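Local coordinates for protein uncharacterized HTH-type transcriptional regulator yydK (Bacillus subtilis subsp. subtilis, PDB 3BWG) that probably binds DNA as a transcription factor of the GntR family, pairing a winged helix-turn-helix domain with a UTRA domain, at residues L23-K28 with K71-G76; E121-V126 with E141-K146. All blocks are in the same frame, centred on the assembly; numbering follows the deposited sequence.

The two contacts lie on opposite sides of the chain's centre, with centres about 38 Å apart and nearest atoms about 21 Å apart, so neither touches the other. Along the chain both halves of contact 1 come first, and those of contact 2 follow. Contact 1 joins the loop after helix 6-20 to the segment that leaves strand 66-69, the second strand of the wing in the GntR-type winged helix-turn-helix fold. Contact 2 pairs strands 123-132 and 135-145, neighbours in the six-stranded antiparallel sheet of the UTRA domain. They share no helix, strand or sheet. One thus belongs to the probable DNA-reading end and its linker, the other to the domain that in relatives binds small effector molecules.

Contact 1 (L23-K28 with K71-G76); sequences LQQGDK and KHKRKG
A water-bridged surface contact between two loops sets Gln25 against Lys71 and Lys73 in the winged helix-turn-helix fold. The 23-28 loop follows helix 6-20, while 71-76 leaves strand 66-69, the second strand of the wing, toward strand 78-79. No direct hydrogen bond joins the segments. Instead a water accepts from Gln25 N and donates to Lys71 O, at 2.9 Å from each. Gln25 CB lies 3.3 Å from Lys71 O. Beyond it the chain runs extended, CG anti to the backbone N (chi1 -176°), bringing Gln25 NE2 to 3.7 Å from His72 CA. A long amide suits this place: its NE2 hydrogen-bonds both Arg70 O and Asp177 of the second subunit. Lys73 crosses Gln25 at about a right angle, spending its methylenes on the glutamine and its NZ on a salt bridge to Glu113 of the second subunit. The linker therefore also meets the partner chain. Gln25 is itself the second residue of a type II turn from Gln24 to Asp27. Gly26 fits its third position, where a side chain would strike the preceding carbonyl. Asp27 OD2 accepts from Gln24 N at 2.8 Å, the donor lying 43° out of the carboxylate plane.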
loop_
_atom_site.group_PDB
_atom_site.type_symbol
_atom_site.label_atom_id
_atom_site.label_comp_id
_atom_site.label_asym_id
_atom_site.label_seq_id
_atom_site.Cartn_x
_atom_site.Cartn_y
_atom_site.Cartn_z
ATOM N N LEU B 23 18.942 13.189 3.034
ATOM C CA LEU B 23 17.864 13.915 2.354
ATOM C C LEU B 23 16.475 13.361 2.713
ATOM O O LEU B 23 16.284 12.151 2.810
ATOM C CB LEU B 23 18.068 13.917 0.831
ATOM C CG LEU B 23 19.349 14.569 0.283
ATOM C CD1 LEU B 23 19.350 14.528 -1.238
ATOM C CD2 LEU B 23 19.518 16.011 0.801
ATOM N N GLN B 24 15.520 14.250 2.940
ATOM C CA GLN B 24 14.149 13.815 3.208
ATOM C C GLN B 24 13.258 14.127 2.029
ATOM O O GLN B 24 13.664 14.829 1.106
ATOM C CB GLN B 24 13.594 14.401 4.510
ATOM C CG GLN B 24 13.619 15.911 4.628
ATOM C CD GLN B 24 12.990 16.414 5.958
ATOM O OE1 GLN B 24 12.402 15.634 6.728
ATOM N NE2 GLN B 24 13.117 17.729 6.221
ATOM N N GLN B 25 12.038 13.596 2.073
ATOM C CA GLN B 25 11.043 13.818 1.031
ATOM C C GLN B 25 10.888 15.286 0.641
ATOM O O GLN B 25 10.742 16.137 1.518
ATOM C CB GLN B 25 9.714 13.264 1.517
ATOM C CG GLN B 25 8.594 13.323 0.521
ATOM C CD GLN B 25 7.368 12.748 1.129
ATOM O OE1 GLN B 25 6.669 13.418 1.901
ATOM N NE2 GLN B 25 7.143 11.480 0.880
ATOM N N GLY B 26 10.893 15.569 -0.670
ATOM C CA GLY B 26 10.794 16.939 -1.162
ATOM C C GLY B 26 12.118 17.677 -1.429
ATOM O O GLY B 26 12.127 18.717 -2.089
ATOM N N ASP B 27 13.226 17.164 -0.898
ATOM C CA ASP B 27 14.540 17.707 -1.182
ATOM C C ASP B 27 14.918 17.513 -2.664
ATOM O O ASP B 27 14.626 16.483 -3.271
ATOM C CB ASP B 27 15.591 17.063 -0.293
ATOM C CG ASP B 27 15.510 17.543 1.165
ATOM O OD1 ASP B 27 14.891 18.585 1.442
ATOM O OD2 ASP B 27 16.054 16.867 2.044
ATOM N N LYS B 28 15.545 18.536 -3.233
ATOM C CA LYS B 28 15.875 18.556 -4.636
ATOM C C LYS B 28 17.193 17.813 -4.803
ATOM O O LYS B 28 18.138 18.026 -4.031
ATOM C CB LYS B 28 16.036 20.013 -5.086
ATOM C CG LYS B 28 15.789 20.260 -6.566
ATOM C CD LYS B 28 15.961 21.734 -6.902
ATOM C CE LYS B 28 15.912 21.959 -8.399
ATOM N NZ LYS B 28 16.463 20.791 -9.118
ATOM N N LYS B 71 11.018 9.164 -1.100
ATOM C CA LYS B 71 10.986 8.252 0.019
ATOM C C LYS B 71 10.331 8.942 1.188
ATOM O O LYS B 71 10.666 10.085 1.550
ATOM C CB LYS B 71 12.391 7.771 0.387
ATOM C CG LYS B 71 13.090 8.599 1.464
ATOM C CD LYS B 71 14.632 8.628 1.370
ATOM C CE LYS B 71 15.305 7.460 2.078
ATOM N NZ LYS B 71 15.219 7.678 3.534
ATOM N N HIS B 72 9.379 8.236 1.767
ATOM C CA HIS B 72 8.597 8.727 2.888
ATOM C C HIS B 72 9.478 9.240 4.052
ATOM O O HIS B 72 10.646 8.791 4.248
ATOM C CB HIS B 72 7.668 7.601 3.350
ATOM C CG HIS B 72 8.396 6.422 3.934
ATOM N ND1 HIS B 72 8.818 6.387 5.247
ATOM C CD2 HIS B 72 8.757 5.234 3.386
ATOM C CE1 HIS B 72 9.427 5.232 5.476
ATOM N NE2 HIS B 72 9.386 4.512 4.365
ATOM N N LYS B 73 8.946 10.207 4.803
ATOM C CA LYS B 73 9.571 10.629 6.067
ATOM C C LYS B 73 9.339 9.552 7.138
ATOM O O LYS B 73 8.629 8.570 6.872
ATOM C CB LYS B 73 8.989 11.955 6.495
ATOM C CG LYS B 73 9.477 13.102 5.606
ATOM C CD LYS B 73 8.479 14.251 5.521
ATOM C CE LYS B 73 8.468 15.053 6.798
ATOM N NZ LYS B 73 7.826 16.380 6.585
ATOM N N ARG B 74 9.933 9.727 8.322
ATOM C CA ARG B 74 9.820 8.787 9.470
ATOM C C ARG B 74 10.624 7.512 9.238
ATOM O O ARG B 74 10.837 7.107 8.105
ATOM C CB ARG B 74 8.377 8.406 9.781
ATOM C CG ARG B 74 7.395 9.560 9.925
ATOM C CD ARG B 74 6.013 9.056 10.312
ATOM N NE ARG B 74 5.072 10.147 10.210
ATOM C CZ ARG B 74 3.866 10.181 10.762
ATOM N NH1 ARG B 74 3.392 9.155 11.473
ATOM N NH2 ARG B 74 3.116 11.261 10.570
ATOM N N LYS B 75 11.010 6.872 10.334
ATOM C CA LYS B 75 11.943 5.757 10.353
ATOM C C LYS B 75 11.251 4.650 11.131
ATOM O O LYS B 75 10.356 4.925 11.956
ATOM C CB LYS B 75 13.248 6.189 11.061
ATOM C CG LYS B 75 14.408 6.464 10.144
ATOM C CD LYS B 75 15.355 7.633 10.508
ATOM C CE LYS B 75 15.649 7.869 11.965
ATOM N NZ LYS B 75 17.073 8.415 12.093
ATOM N N GLY B 76 11.638 3.405 10.896
ATOM C CA GLY B 76 11.225 2.318 11.798
ATOM C C GLY B 76 9.878 1.735 11.494
ATOM O O GLY B 76 9.343 0.965 12.297
HETATM O O HOH W 1 12.019 11.313 3.811
#

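Contact 2 (E121-V126 with E141-K146); sequences EDIYYV and ESYYTK. With EDO (1,2-ethanediol), chain H.
Tyr125 OH donates to Glu141 OE1 in a very short hydrogen bond of 2.5 Å, the ring and carboxylate planes standing 90° apart and Glu141 OE1 lying at the edge of the Tyr125 ring, in its plane. The extended Glu141 chain carries the carboxylate to the hydroxyl, and its other oxygen, OE2, accepts from O2 of a 1,2-ethanediol at 2.6 Å. That diol, probably from the crystallisation liquor, is also bound by Ser222. Between the backbones, Tyr124 and Tyr144 exchange two hydrogen bonds, and Val126 and Ser142 exchange two more. Lys146 N to Asp122 O, at 3.1 Å, extends the ladder beyond the strands. This is an antiparallel beta hairpin, strands 123-132 and 135-145, within the UTRA sheet between strands 95-105 and 215-224. On one face Tyr125 and Tyr143 lie side by side, their planes at 57°, and Ile123 CD1, at the edge of the Tyr143 ring, lies 3.7 Å from Tyr143 CD1. Tyr125 also meets Arg105 in a cation-pi contact. Tyrosine suits this place because it offers both a ring to lie beside Tyr143 and a hydroxyl for Glu141. A phenylalanine in place of Tyr125 would probably leave Glu141 OE1 without its hydroxyl mate and its carboxylate freer to turn. On the other face Val126 CG1 rests 3.6 Å from Tyr144 CE2. The long aliphatic chain of Lys146 suits the flank of the Tyr124 ring: with CG anti to the backbone N (chi1 -166°), its methylenes run obliquely past, Lys146 CG lying 3.7 Å from Tyr124 CE1.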
loop_
_atom_site.group_PDB
_atom_site.type_symbol
_atom_site.label_atom_id
_atom_site.label_comp_id
_atom_site.label_asym_id
_atom_site.label_seq_id
_atom_site.Cartn_x
_atom_site.Cartn_y
_atom_site.Cartn_z
ATOM N N GLU B 121 -4.664 -31.242 -3.943
ATOM C CA GLU B 121 -3.324 -30.811 -4.329
ATOM C C GLU B 121 -2.472 -30.555 -3.064
ATOM O O GLU B 121 -2.917 -29.858 -2.137
ATOM C CB GLU B 121 -3.390 -29.560 -5.221
ATOM C CG GLU B 121 -4.060 -29.743 -6.597
ATOM C CD GLU B 121 -3.835 -28.534 -7.540
ATOM O OE1 GLU B 121 -2.654 -28.175 -7.826
ATOM O OE2 GLU B 121 -4.848 -27.931 -7.981
ATOM N N ASP B 122 -1.280 -31.145 -3.003
ATOM C CA ASP B 122 -0.395 -30.954 -1.840
ATOM C C ASP B 122 0.049 -29.494 -1.656
ATOM O O ASP B 122 0.337 -28.783 -2.631
ATOM C CB ASP B 122 0.871 -31.794 -1.992
ATOM C CG ASP B 122 0.625 -33.274 -1.826
ATOM O OD1 ASP B 122 -0.448 -33.655 -1.317
ATOM O OD2 ASP B 122 1.528 -34.059 -2.183
ATOM N N ILE B 123 0.080 -29.032 -0.418
ATOM C CA ILE B 123 0.711 -27.747 -0.128
ATOM C C ILE B 123 1.820 -28.005 0.886
ATOM O O ILE B 123 1.734 -29.018 1.600
ATOM C CB ILE B 123 -0.305 -26.647 0.343
ATOM C CG1 ILE B 123 -1.174 -27.072 1.544
ATOM C CG2 ILE B 123 -1.251 -26.288 -0.815
ATOM C CD1 ILE B 123 -0.664 -26.657 2.932
ATOM N N TYR B 124 2.857 -27.149 0.909
ATOM C CA TYR B 124 3.712 -27.000 2.097
ATOM C C TYR B 124 3.037 -26.104 3.107
ATOM O O TYR B 124 2.594 -25.010 2.752
ATOM C CB TYR B 124 5.043 -26.349 1.776
ATOM C CG TYR B 124 6.046 -27.334 1.334
ATOM C CD1 TYR B 124 6.385 -27.453 -0.019
ATOM C CD2 TYR B 124 6.611 -28.199 2.247
ATOM C CE1 TYR B 124 7.310 -28.390 -0.432
ATOM C CE2 TYR B 124 7.529 -29.172 1.847
ATOM C CZ TYR B 124 7.882 -29.255 0.523
ATOM O OH TYR B 124 8.791 -30.213 0.145
ATOM N N TYR B 125 2.992 -26.541 4.366
ATOM C CA TYR B 125 2.372 -25.733 5.399
ATOM C C TYR B 125 3.425 -25.231 6.342
ATOM O O TYR B 125 4.222 -26.013 6.837
ATOM C CB TYR B 125 1.350 -26.570 6.176
ATOM C CG TYR B 125 0.832 -25.932 7.444
ATOM C CD1 TYR B 125 -0.161 -24.952 7.384
ATOM C CD2 TYR B 125 1.304 -26.329 8.714
ATOM C CE1 TYR B 125 -0.640 -24.366 8.517
ATOM C CE2 TYR B 125 0.799 -25.747 9.877
ATOM C CZ TYR B 125 -0.169 -24.753 9.755
ATOM O OH TYR B 125 -0.728 -24.131 10.847
ATOM N N VAL B 126 3.420 -23.934 6.622
ATOM C CA VAL B 126 4.356 -23.426 7.615
ATOM C C VAL B 126 3.707 -22.622 8.728
ATOM O O VAL B 126 2.760 -21.862 8.497
ATOM C CB VAL B 126 5.690 -22.806 7.004
ATOM C CG1 VAL B 126 5.763 -22.939 5.505
ATOM C CG2 VAL B 126 6.048 -21.417 7.557
ATOM N N GLU B 141 0.812 -18.336 9.607
ATOM C CA GLU B 141 0.592 -19.604 8.966
ATOM C C GLU B 141 0.635 -19.276 7.501
ATOM O O GLU B 141 -0.029 -18.312 7.049
ATOM C CB GLU B 141 -0.795 -20.155 9.315
ATOM C CG GLU B 141 -0.925 -20.769 10.703
ATOM C CD GLU B 141 -2.351 -21.297 10.959
ATOM O OE1 GLU B 141 -2.600 -22.524 10.818
ATOM O OE2 GLU B 141 -3.228 -20.464 11.280
ATOM N N SER B 142 1.426 -20.040 6.744
ATOM C CA SER B 142 1.378 -19.912 5.302
ATOM C C SER B 142 1.283 -21.233 4.568
ATOM O O SER B 142 1.613 -22.294 5.100
ATOM C CB SER B 142 2.515 -19.057 4.775
ATOM O OG SER B 142 3.679 -19.343 5.484
ATOM N N TYR B 143 0.793 -21.151 3.338
ATOM C CA TYR B 143 0.514 -22.325 2.554
ATOM C C TYR B 143 1.059 -22.115 1.173
ATOM O O TYR B 143 0.686 -21.186 0.509
ATOM C CB TYR B 143 -0.999 -22.528 2.445
ATOM C CG TYR B 143 -1.767 -22.458 3.746
ATOM C CD1 TYR B 143 -2.232 -23.621 4.364
ATOM C CD2 TYR B 143 -2.079 -21.229 4.323
ATOM C CE1 TYR B 143 -2.988 -23.552 5.538
ATOM C CE2 TYR B 143 -2.801 -21.148 5.489
ATOM C CZ TYR B 143 -3.251 -22.305 6.100
ATOM O OH TYR B 143 -3.977 -22.211 7.262
ATOM N N TYR B 144 1.886 -23.038 0.716
ATOM C CA TYR B 144 2.539 -22.927 -0.590
ATOM C C TYR B 144 2.149 -24.072 -1.457
ATOM O O TYR B 144 2.275 -25.202 -1.039
ATOM C CB TYR B 144 4.061 -22.964 -0.406
ATOM C CG TYR B 144 4.540 -21.842 0.442
ATOM C CD1 TYR B 144 5.105 -20.682 -0.125
ATOM C CD2 TYR B 144 4.424 -21.919 1.813
ATOM C CE1 TYR B 144 5.530 -19.637 0.697
ATOM C CE2 TYR B 144 4.834 -20.908 2.626
ATOM C CZ TYR B 144 5.381 -19.781 2.077
ATOM O OH TYR B 144 5.762 -18.811 2.965
ATOM N N THR B 145 1.724 -23.780 -2.681
ATOM C CA THR B 145 1.385 -24.834 -3.668
ATOM C C THR B 145 2.621 -25.638 -3.967
ATOM O O THR B 145 3.565 -25.092 -4.460
ATOM C CB THR B 145 0.811 -24.239 -4.967
ATOM O OG1 THR B 145 -0.305 -23.392 -4.638
ATOM C CG2 THR B 145 0.316 -25.349 -5.908
ATOM N N LYS B 146 2.616 -26.920 -3.631
ATOM C CA LYS B 146 3.803 -27.779 -3.718
ATOM C C LYS B 146 4.308 -28.041 -5.161
ATOM O O LYS B 146 5.507 -28.183 -5.393
ATOM C CB LYS B 146 3.555 -29.103 -2.964
ATOM C CG LYS B 146 4.827 -29.868 -2.725
ATOM C CD LYS B 146 4.701 -30.940 -1.719
ATOM C CE LYS B 146 5.928 -31.821 -1.733
ATOM N NZ LYS B 146 6.034 -32.663 -2.979
HETATM C C1 EDO H . -2.230 -15.887 11.941
HETATM O O1 EDO H . -2.930 -15.442 13.098
HETATM C C2 EDO H . -2.152 -17.393 12.013
HETATM O O2 EDO H . -3.459 -17.895 11.706
#